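Local coordinates for acetylglutamate kinase (Streptococcus mutans, PDB 3L86), which probably catalyses the ATP-dependent phosphorylation of N-acetyl-L-glutamate, the second step from glutamate to N-acetylornithine in arginine biosynthesis, at residues Gly44-Ala47 against Ser48-Ser52; Val218-Gly222 against Ala223-Lys227; Ala240-Thr243 against Ala244-Pro248; Ala254-Ala258 against Ala259-Gln263. One frame throughout, in Å; residues are numbered along the deposited sequence.

All four contacts are local turns of the chain, met one after another from the N terminus; none nests in another and none crosses. Contact 1 closes the glycine-rich loop between strand 38-43 and helix 53-64, at the beta-phosphate of ADP. Contact 2 is the hairpin of strands 219-220 and 223-229, turn and adjoining arms, at the adenine end, its centre about 22 Å from that of contact 1. Contact 3 follows helix 234-238 and opens helix 246-258; it packs on contact 2 where Val241 and Ile242 meet Val218 to Glu220. Contact 4 closes the far end of that same helix before strand 263-267, away from the nucleotide.

Contact 1: residues Gly44-Ala47 against Ser48-Ser52; sequences GGVA and SQQLS. With ADP (adenosine-5'-diphosphate), chain B.
Ser48 reaches back to the two glycines ahead of it, and its side chain can be followed outward in two steps. Ser48 CB lies 3.5 Å from Gly44 O. One bond further, Ser48 OG gives a hydrogen bond of 2.9 Å to Gly45 O. The hydroxyl gets there because chi1 (74°) sets OG between the backbone N and the carbonyl carbon. It approaches the Gly45 carbonyl tilted 24° from the plane. The same OG is also an acceptor: the amide of Gln49, bent at chi2, brings its NE2 to within 3.2 Å of Ser48 OG, so the hydroxyl is held by a bond given and a bond taken. The backbone around it winds tightly: Ser48 N bonds to Gly44 O. Next along the chain, Gln49 N bonds to Val46 O at 2.9 Å. This is the glycine-rich loop of the amino acid kinase fold, following strand 38-43 and leading to helix 53-64, and it carries part of the nucleotide site. Gly45 N makes a weak hydrogen bond of 3.3 Å to ADP O3B, while Gly44 CA packs 3.6 Å from ADP O2B, a close approach made by bare glycine backbone. Away from the ligand, Ser48 rests on Val115 and Leu119 of helix 101-125. Leu51 CD2 comes up against Ala47 O at 3.2 Å, and on the outer side the extended chain of Gln50 passes obliquely across Val46, OE1 beside CG1.

Contact 2: residues Val218-Gly222 against Ala223-Lys227; sequences VLENG and AVLEK. With ADP (adenosine-5'-diphosphate), chain B.
Val218 O receives the shortest bond between the two arms of this hairpin, from Leu225 N at 2.9 Å. The N-H points almost straight at the oxygen (177°), and the donor lies nearly along the C=O axis. One rung nearer the tip, Glu220 N bonds to Ala223 O at 3.0 Å, and the return bond from Ala223 N to Glu220 O is long and weak. A type I' turn from Glu220 to Ala223 reverses the chain, with Asn221 and Gly222 both at positive phi. Between the two good bonds, Leu219 and Val224 form a non-hydrogen-bonded antiparallel pair, and their side chains meet through Leu219 CD2 and Val224 CG2, 3.8 Å apart. Leu225 turns both methyls onto the carboxylate of Glu220, CD1 and CD2 each 3.5 Å from OE1. Glu220 reaches over them in an extended chain, CG anti to the backbone N (chi1 -171°), and its OE1 has its strong partner elsewhere, in a salt bridge with Lys236. The incoming arm reads the adenine edge: Leu219 N donates to ADP N1 at 3.1 Å, and ADP N6 gives a hydrogen to Leu219 O at the same length, a backbone pairing that would recognise adenine by its donor and acceptor pattern. Leu219 CG adds contact beside ADP C2 at 3.8 Å. In the fold, strand 223-229 runs parallel to strand 274-277, and Thr274 OG1 bonds to both Val218 N and Leu225 O, while Val218 and Glu220 lean on Ile242 and Val241 in the loop after helix 234-238.

Contact 3: residues Ala240-Thr243 against Ala244-Pro248; sequences AVIT and AGMIP. With ADP (adenosine-5'-diphosphate), chain B.
Thr243 to Met246 makes a type II' turn, with Ala244 at positive phi, and the chain passes from an irregular loop into helix 246-258. Met246 N closes the turn on Thr243 O at 3.2 Å, the donor tilted 24° from the carbonyl plane, and Ile247 N then bonds to Ala244 O. Ile242 packs across the turn. Ile242 CG2 lies 3.7 Å from Met246 CG and a little further from Ile247 CG1, a methyl resting on Met246 and Ile247. Ile247 in turn presses CG1 onto Thr243 C at 3.5 Å. Loop and helix start together form one wall of the adenine pocket of this amino acid kinase fold, with the hairpin of strands 219-220 and 223-229 supplying another part. Here the backbone binds the base: Val241 O accepts from ADP N6 at 3.0 Å, and Thr243 N donates to ADP N7 at 3.2 Å in an almost straight bond. Met246 CG stands anti to the backbone N (chi1 -179°), and bends at chi2 and chi3 lay the chain over one face of the adenine. Met246 CB sits over the C4 region and Met246 CE, 3.5 Å from ADP C2, over the C2-N3 edge, so the side chain lies across that face from C4 to the edge. At the phosphate end, Gly245 CA passes 3.5 Å from ADP O2A; the lack of a side chain lets the backbone come this close to the phosphate oxygen. Thr243 OG1 lies near the C8 corner of the base, and Pro248 packs on Asp194 and Tyr195 of helix 193-203.

Contact 4: residues Ala254-Ala258 against Ala259-Gln263; sequences AKTVA and AGVGQ
Thr256 and Val261 pack hard against each other at the end of helix 246-258, with Thr256 CG2 only 3.5 Å from Val261 CB, closer than two carbons normally sit. The methyl faces the valine because CG2 is anti to the backbone N of Thr256, leaving OG1 (chi1 -60°) to bond back to Ser252 O. This side is buried, Thr256 also touching Leu209 and Val264 of the neighbouring strands, and Val257 sets CG1 beside Val261 O. The other side is open: Ala258, Ala259 and Gly260 are exposed, though Ala259 CB lies near Lys255 O and touches Val202 of helix 193-203. Between the two runs a Schellman motif. Thr256 O takes two bonds, from Ala259 N at 3.2 Å and Val261 N at 3.3 Å, which arrive from opposite faces of the carbonyl plane, while Gly260 N bonds to Val257 O at 3.1 Å. Gly260 turns the chain with a phi of 111°, a backbone shape that suits glycine. The chemistry implies a helix end where the carbonyls of Thr256 and Val257 are taken up by backbone N-H groups of the turn, and the threonine methyl and the valine pack together where the chain leaves for strand 263-267.

Contact 1: residues Gly44-Ala47 against Ser48-Ser52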
# COMPACT_ATOMS: atom_id res chain seq x y z
N GLY A 44 -5.98 -1.10 -1.64
CA GLY A 44 -6.04 -2.60 -1.45
C GLY A 44 -6.55 -3.45 -2.62
O GLY A 44 -6.92 -2.92 -3.64
N GLY A 45 -6.54 -4.78 -2.50
CA GLY A 45 -6.94 -5.66 -3.64
C GLY A 45 -8.37 -5.42 -4.14
O GLY A 45 -8.59 -4.98 -5.28
N VAL A 46 -9.35 -5.72 -3.27
CA VAL A 46 -10.78 -5.50 -3.60
C VAL A 46 -11.05 -4.01 -3.98
O VAL A 46 -11.72 -3.69 -4.99
CB VAL A 46 -11.68 -6.02 -2.43
CG1 VAL A 46 -13.17 -5.60 -2.59
CG2 VAL A 46 -11.59 -7.58 -2.31
N ALA A 47 -10.53 -3.10 -3.16
CA ALA A 47 -10.79 -1.67 -3.29
C ALA A 47 -10.40 -1.17 -4.68
O ALA A 47 -11.07 -0.27 -5.23
CB ALA A 47 -10.01 -0.92 -2.21
N SER A 48 -9.33 -1.73 -5.25
CA SER A 48 -8.91 -1.27 -6.59
C SER A 48 -9.82 -1.72 -7.75
O SER A 48 -9.64 -1.22 -8.88
CB SER A 48 -7.48 -1.69 -6.88
OG SER A 48 -7.40 -3.07 -7.13
N GLN A 49 -10.78 -2.63 -7.47
CA GLN A 49 -11.64 -3.20 -8.50
C GLN A 49 -13.02 -2.54 -8.49
O GLN A 49 -13.89 -2.90 -9.27
CB GLN A 49 -11.80 -4.73 -8.33
CG GLN A 49 -10.50 -5.55 -8.25
CD GLN A 49 -9.68 -5.55 -9.54
OE1 GLN A 49 -10.15 -5.97 -10.60
NE2 GLN A 49 -8.44 -5.05 -9.45
N GLN A 50 -13.22 -1.59 -7.58
CA GLN A 50 -14.49 -0.90 -7.41
C GLN A 50 -14.36 0.63 -7.30
O GLN A 50 -15.14 1.23 -6.59
CB GLN A 50 -15.29 -1.45 -6.16
CG GLN A 50 -14.56 -1.29 -4.77
CD GLN A 50 -15.24 -2.05 -3.60
OE1 GLN A 50 -16.01 -3.00 -3.84
NE2 GLN A 50 -14.90 -1.66 -2.34
N LEU A 51 -13.41 1.26 -7.97
CA LEU A 51 -13.15 2.70 -7.79
C LEU A 51 -14.34 3.57 -8.21
O LEU A 51 -14.85 3.43 -9.33
CB LEU A 51 -11.92 3.13 -8.59
CG LEU A 51 -10.67 2.36 -8.17
CD1 LEU A 51 -9.44 2.78 -9.00
CD2 LEU A 51 -10.39 2.56 -6.67
N SER A 52 -14.80 4.43 -7.33
CA SER A 52 -16.02 5.18 -7.62
C SER A 52 -15.81 6.47 -8.49
O SER A 52 -14.67 6.93 -8.72
CB SER A 52 -16.68 5.57 -6.31
OG SER A 52 -15.88 6.56 -5.67
PB ADP B . -6.45 -5.02 1.93
O1B ADP B . -5.06 -4.89 2.47
O2B ADP B . -7.22 -3.70 1.77
O3B ADP B . -6.47 -5.79 0.65
PA ADP B . -6.90 -7.05 4.07
O1A ADP B . -7.86 -8.22 4.03
O2A ADP B . -5.43 -7.36 3.98
O3A ADP B . -7.34 -5.90 2.97
O5' ADP B . -7.24 -6.30 5.46
C5' ADP B . -8.60 -5.83 5.68
C4' ADP B . -9.38 -6.91 6.50
O4' ADP B . -8.93 -7.05 7.86
C3' ADP B . -10.88 -6.63 6.63
O3' ADP B . -11.51 -7.04 5.43
C2' ADP B . -11.30 -7.55 7.78
O2' ADP B . -11.65 -8.79 7.19
C1' ADP B . -10.00 -7.80 8.53
N9 ADP B . -10.09 -7.32 9.94
C8 ADP B . -9.62 -8.03 11.00
N7 ADP B . -9.81 -7.33 12.15
C5 ADP B . -10.45 -6.18 11.80
C6 ADP B . -10.98 -5.02 12.51
N6 ADP B . -10.82 -4.89 13.85
N1 ADP B . -11.55 -4.01 11.79
C2 ADP B . -11.69 -4.09 10.48
N3 ADP B . -11.24 -5.12 9.76
C4 ADP B . -10.63 -6.19 10.36

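Contact 2: residues Val218-Gly222 against Ala223-Lys227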
# COMPACT_ATOMS: atom_id res chain seq x y z
N VAL A 218 -11.57 0.81 11.34
CA VAL A 218 -11.20 -0.24 12.29
C VAL A 218 -12.43 -0.44 13.18
O VAL A 218 -12.92 0.51 13.78
CB VAL A 218 -10.06 0.25 13.21
CG1 VAL A 218 -9.61 -0.89 14.19
CG2 VAL A 218 -8.83 0.73 12.34
N LEU A 219 -12.91 -1.68 13.29
CA LEU A 219 -14.15 -1.99 13.97
C LEU A 219 -13.84 -2.53 15.38
O LEU A 219 -12.85 -3.25 15.57
CB LEU A 219 -14.90 -3.03 13.16
CG LEU A 219 -15.02 -2.73 11.65
CD1 LEU A 219 -15.80 -3.80 11.03
CD2 LEU A 219 -15.71 -1.40 11.42
N GLU A 220 -14.63 -2.11 16.37
CA GLU A 220 -14.50 -2.59 17.74
C GLU A 220 -15.88 -2.59 18.36
O GLU A 220 -16.58 -1.56 18.32
CB GLU A 220 -13.58 -1.70 18.58
CG GLU A 220 -13.23 -2.29 20.01
CD GLU A 220 -12.18 -1.46 20.77
OE1 GLU A 220 -11.74 -0.45 20.21
OE2 GLU A 220 -11.79 -1.81 21.91
N ASN A 221 -16.27 -3.75 18.93
CA ASN A 221 -17.60 -3.92 19.58
C ASN A 221 -18.73 -3.50 18.67
O ASN A 221 -19.65 -2.84 19.13
CB ASN A 221 -17.70 -3.06 20.85
CG ASN A 221 -16.84 -3.59 22.00
OD1 ASN A 221 -16.24 -2.82 22.75
ND2 ASN A 221 -16.78 -4.91 22.13
N GLY A 222 -18.62 -3.80 17.38
CA GLY A 222 -19.73 -3.70 16.45
C GLY A 222 -20.03 -2.35 15.86
O GLY A 222 -21.15 -2.12 15.35
N ALA A 223 -19.04 -1.45 15.90
CA ALA A 223 -19.14 -0.13 15.31
C ALA A 223 -17.72 0.32 14.87
O ALA A 223 -16.73 -0.24 15.31
CB ALA A 223 -19.74 0.89 16.32
N VAL A 224 -17.66 1.32 13.98
CA VAL A 224 -16.40 1.90 13.50
C VAL A 224 -15.78 2.77 14.60
O VAL A 224 -16.48 3.57 15.22
CB VAL A 224 -16.70 2.85 12.29
CG1 VAL A 224 -15.50 3.69 11.96
CG2 VAL A 224 -17.22 2.09 11.00
N LEU A 225 -14.49 2.64 14.87
CA LEU A 225 -13.84 3.60 15.79
C LEU A 225 -13.50 4.85 15.06
O LEU A 225 -12.73 4.79 14.07
CB LEU A 225 -12.49 3.06 16.28
CG LEU A 225 -12.42 1.96 17.31
CD1 LEU A 225 -10.95 1.74 17.59
CD2 LEU A 225 -13.17 2.37 18.60
N GLU A 226 -13.97 6.00 15.54
CA GLU A 226 -13.68 7.24 14.85
C GLU A 226 -12.17 7.68 14.93
O GLU A 226 -11.63 8.18 13.95
CB GLU A 226 -14.61 8.34 15.33
N LYS A 227 -11.51 7.47 16.06
CA LYS A 227 -10.10 7.90 16.18
C LYS A 227 -9.37 7.01 17.13
O LYS A 227 -9.98 6.39 18.00
CB LYS A 227 -9.98 9.35 16.67
CG LYS A 227 -10.84 10.30 15.87
PB ADP B . -6.45 -5.02 1.93
O1B ADP B . -5.06 -4.89 2.47
O2B ADP B . -7.22 -3.70 1.77
O3B ADP B . -6.47 -5.79 0.65
PA ADP B . -6.90 -7.05 4.07
O1A ADP B . -7.86 -8.22 4.03
O2A ADP B . -5.43 -7.36 3.98
O3A ADP B . -7.34 -5.90 2.97
O5' ADP B . -7.24 -6.30 5.46
C5' ADP B . -8.60 -5.83 5.68
C4' ADP B . -9.38 -6.91 6.50
O4' ADP B . -8.93 -7.05 7.86
C3' ADP B . -10.88 -6.63 6.63
O3' ADP B . -11.51 -7.04 5.43
C2' ADP B . -11.30 -7.55 7.78
O2' ADP B . -11.65 -8.79 7.19
C1' ADP B . -10.00 -7.80 8.53
N9 ADP B . -10.09 -7.32 9.94
C8 ADP B . -9.62 -8.03 11.00
N7 ADP B . -9.81 -7.33 12.15
C5 ADP B . -10.45 -6.18 11.80
C6 ADP B . -10.98 -5.02 12.51
N6 ADP B . -10.82 -4.89 13.85
N1 ADP B . -11.55 -4.01 11.79
C2 ADP B . -11.69 -4.09 10.48
N3 ADP B . -11.24 -5.12 9.76
C4 ADP B . -10.63 -6.19 10.36

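Contact 3: residues Ala240-Thr243 against Ala244-Pro248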
# COMPACT_ATOMS: atom_id res chain seq x y z
N ALA A 240 -6.81 -8.95 20.78
CA ALA A 240 -7.32 -9.47 19.50
C ALA A 240 -8.66 -8.89 18.95
O ALA A 240 -9.37 -9.57 18.24
CB ALA A 240 -7.33 -11.01 19.47
N VAL A 241 -8.95 -7.64 19.28
CA VAL A 241 -9.90 -6.81 18.51
C VAL A 241 -9.52 -6.78 17.00
O VAL A 241 -10.38 -6.90 16.09
CB VAL A 241 -9.85 -5.35 19.02
CG1 VAL A 241 -10.70 -4.43 18.17
CG2 VAL A 241 -10.24 -5.25 20.51
N ILE A 242 -8.21 -6.59 16.75
CA ILE A 242 -7.64 -6.53 15.38
C ILE A 242 -6.92 -7.78 14.97
O ILE A 242 -5.95 -8.16 15.62
CB ILE A 242 -6.64 -5.36 15.29
CG1 ILE A 242 -7.38 -4.05 15.56
CG2 ILE A 242 -5.85 -5.42 13.94
CD1 ILE A 242 -6.52 -2.83 15.58
N THR A 243 -7.37 -8.44 13.90
CA THR A 243 -6.75 -9.69 13.43
C THR A 243 -6.41 -9.68 11.93
O THR A 243 -6.72 -8.72 11.24
CB THR A 243 -7.75 -10.87 13.64
OG1 THR A 243 -9.01 -10.50 13.06
CG2 THR A 243 -7.94 -11.18 15.15
N ALA A 244 -5.80 -10.75 11.42
CA ALA A 244 -5.55 -10.93 9.97
C ALA A 244 -4.89 -9.70 9.25
O ALA A 244 -4.00 -9.04 9.83
CB ALA A 244 -6.89 -11.40 9.20
N GLY A 245 -5.31 -9.38 8.02
CA GLY A 245 -4.70 -8.26 7.28
C GLY A 245 -4.79 -6.90 7.95
O GLY A 245 -4.08 -5.96 7.52
N MET A 246 -5.66 -6.73 8.96
CA MET A 246 -5.78 -5.42 9.62
C MET A 246 -4.65 -5.21 10.63
O MET A 246 -4.44 -4.10 11.08
CB MET A 246 -7.16 -5.16 10.25
CG MET A 246 -7.36 -3.76 10.95
SD MET A 246 -7.32 -2.31 9.82
CE MET A 246 -8.92 -2.56 9.00
N ILE A 247 -3.92 -6.30 10.94
CA ILE A 247 -2.69 -6.26 11.71
C ILE A 247 -1.54 -5.48 11.01
O ILE A 247 -1.11 -4.46 11.50
CB ILE A 247 -2.19 -7.69 12.11
CG1 ILE A 247 -3.28 -8.38 12.96
CG2 ILE A 247 -0.89 -7.60 12.90
CD1 ILE A 247 -2.69 -9.34 13.99
N PRO A 248 -1.05 -5.96 9.88
CA PRO A 248 -0.05 -5.09 9.18
C PRO A 248 -0.60 -3.69 8.84
O PRO A 248 0.15 -2.70 8.92
CB PRO A 248 0.33 -5.91 7.93
CG PRO A 248 -0.83 -6.94 7.79
CD PRO A 248 -1.38 -7.19 9.13
PB ADP B . -6.45 -5.02 1.93
O1B ADP B . -5.06 -4.89 2.47
O2B ADP B . -7.22 -3.70 1.77
O3B ADP B . -6.47 -5.79 0.65
PA ADP B . -6.90 -7.05 4.07
O1A ADP B . -7.86 -8.22 4.03
O2A ADP B . -5.43 -7.36 3.98
O3A ADP B . -7.34 -5.90 2.97
O5' ADP B . -7.24 -6.30 5.46
C5' ADP B . -8.60 -5.83 5.68
C4' ADP B . -9.38 -6.91 6.50
O4' ADP B . -8.93 -7.05 7.86
C3' ADP B . -10.88 -6.63 6.63
O3' ADP B . -11.51 -7.04 5.43
C2' ADP B . -11.30 -7.55 7.78
O2' ADP B . -11.65 -8.79 7.19
C1' ADP B . -10.00 -7.80 8.53
N9 ADP B . -10.09 -7.32 9.94
C8 ADP B . -9.62 -8.03 11.00
N7 ADP B . -9.81 -7.33 12.15
C5 ADP B . -10.45 -6.18 11.80
C6 ADP B . -10.98 -5.02 12.51
N6 ADP B . -10.82 -4.89 13.85
N1 ADP B . -11.55 -4.01 11.79
C2 ADP B . -11.69 -4.09 10.48
N3 ADP B . -11.24 -5.12 9.76
C4 ADP B . -10.63 -6.19 10.36

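Contact 4: residues Ala254-Ala258 against Ala259-Gln263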
# COMPACT_ATOMS: atom_id res chain seq x y z
N ALA A 254 0.58 3.25 12.65
CA ALA A 254 1.26 3.73 13.86
C ALA A 254 2.71 4.16 13.63
O ALA A 254 3.15 5.17 14.18
CB ALA A 254 1.20 2.64 14.97
N LYS A 255 3.45 3.40 12.83
CA LYS A 255 4.86 3.65 12.46
C LYS A 255 5.01 4.97 11.64
O LYS A 255 5.98 5.73 11.83
CB LYS A 255 5.37 2.42 11.72
CG LYS A 255 6.74 2.49 11.08
CD LYS A 255 7.35 1.10 10.98
CE LYS A 255 8.37 1.02 9.84
NZ LYS A 255 9.40 -0.10 10.05
N THR A 256 4.00 5.25 10.80
CA THR A 256 3.90 6.47 9.95
C THR A 256 3.73 7.76 10.76
O THR A 256 4.53 8.71 10.57
CB THR A 256 2.73 6.29 8.87
OG1 THR A 256 3.07 5.16 8.07
CG2 THR A 256 2.54 7.50 7.89
N VAL A 257 2.73 7.82 11.66
CA VAL A 257 2.55 8.99 12.51
C VAL A 257 3.70 9.18 13.54
O VAL A 257 4.05 10.32 13.91
CB VAL A 257 1.13 9.02 13.21
CG1 VAL A 257 -0.00 8.97 12.14
CG2 VAL A 257 0.99 7.89 14.24
N ALA A 258 4.24 8.08 14.02
CA ALA A 258 5.38 8.09 14.93
C ALA A 258 6.63 8.74 14.28
O ALA A 258 7.51 9.24 14.98
CB ALA A 258 5.69 6.65 15.44
N ALA A 259 6.67 8.80 12.95
CA ALA A 259 7.84 9.30 12.27
C ALA A 259 7.58 10.73 11.77
O ALA A 259 8.43 11.34 11.09
CB ALA A 259 8.26 8.37 11.15
N GLY A 260 6.42 11.26 12.13
CA GLY A 260 6.12 12.67 11.90
C GLY A 260 5.06 12.97 10.83
O GLY A 260 4.67 14.12 10.66
N VAL A 261 4.54 11.96 10.13
CA VAL A 261 3.41 12.18 9.20
C VAL A 261 2.17 12.60 10.03
O VAL A 261 1.81 11.93 11.02
CB VAL A 261 3.10 10.92 8.29
CG1 VAL A 261 1.88 11.22 7.40
CG2 VAL A 261 4.32 10.58 7.41
N GLY A 262 1.53 13.69 9.64
CA GLY A 262 0.52 14.29 10.52
C GLY A 262 -0.77 13.49 10.77
O GLY A 262 -1.30 13.52 11.90
N GLN A 263 -1.28 12.79 9.75
CA GLN A 263 -2.50 11.96 9.87
C GLN A 263 -2.48 10.68 8.99
O GLN A 263 -1.98 10.75 7.85
CB GLN A 263 -3.70 12.77 9.40
CG GLN A 263 -3.93 14.10 10.08
CD GLN A 263 -5.17 14.73 9.52
OE1 GLN A 263 -5.37 14.79 8.28
NE2 GLN A 263 -6.05 15.15 10.40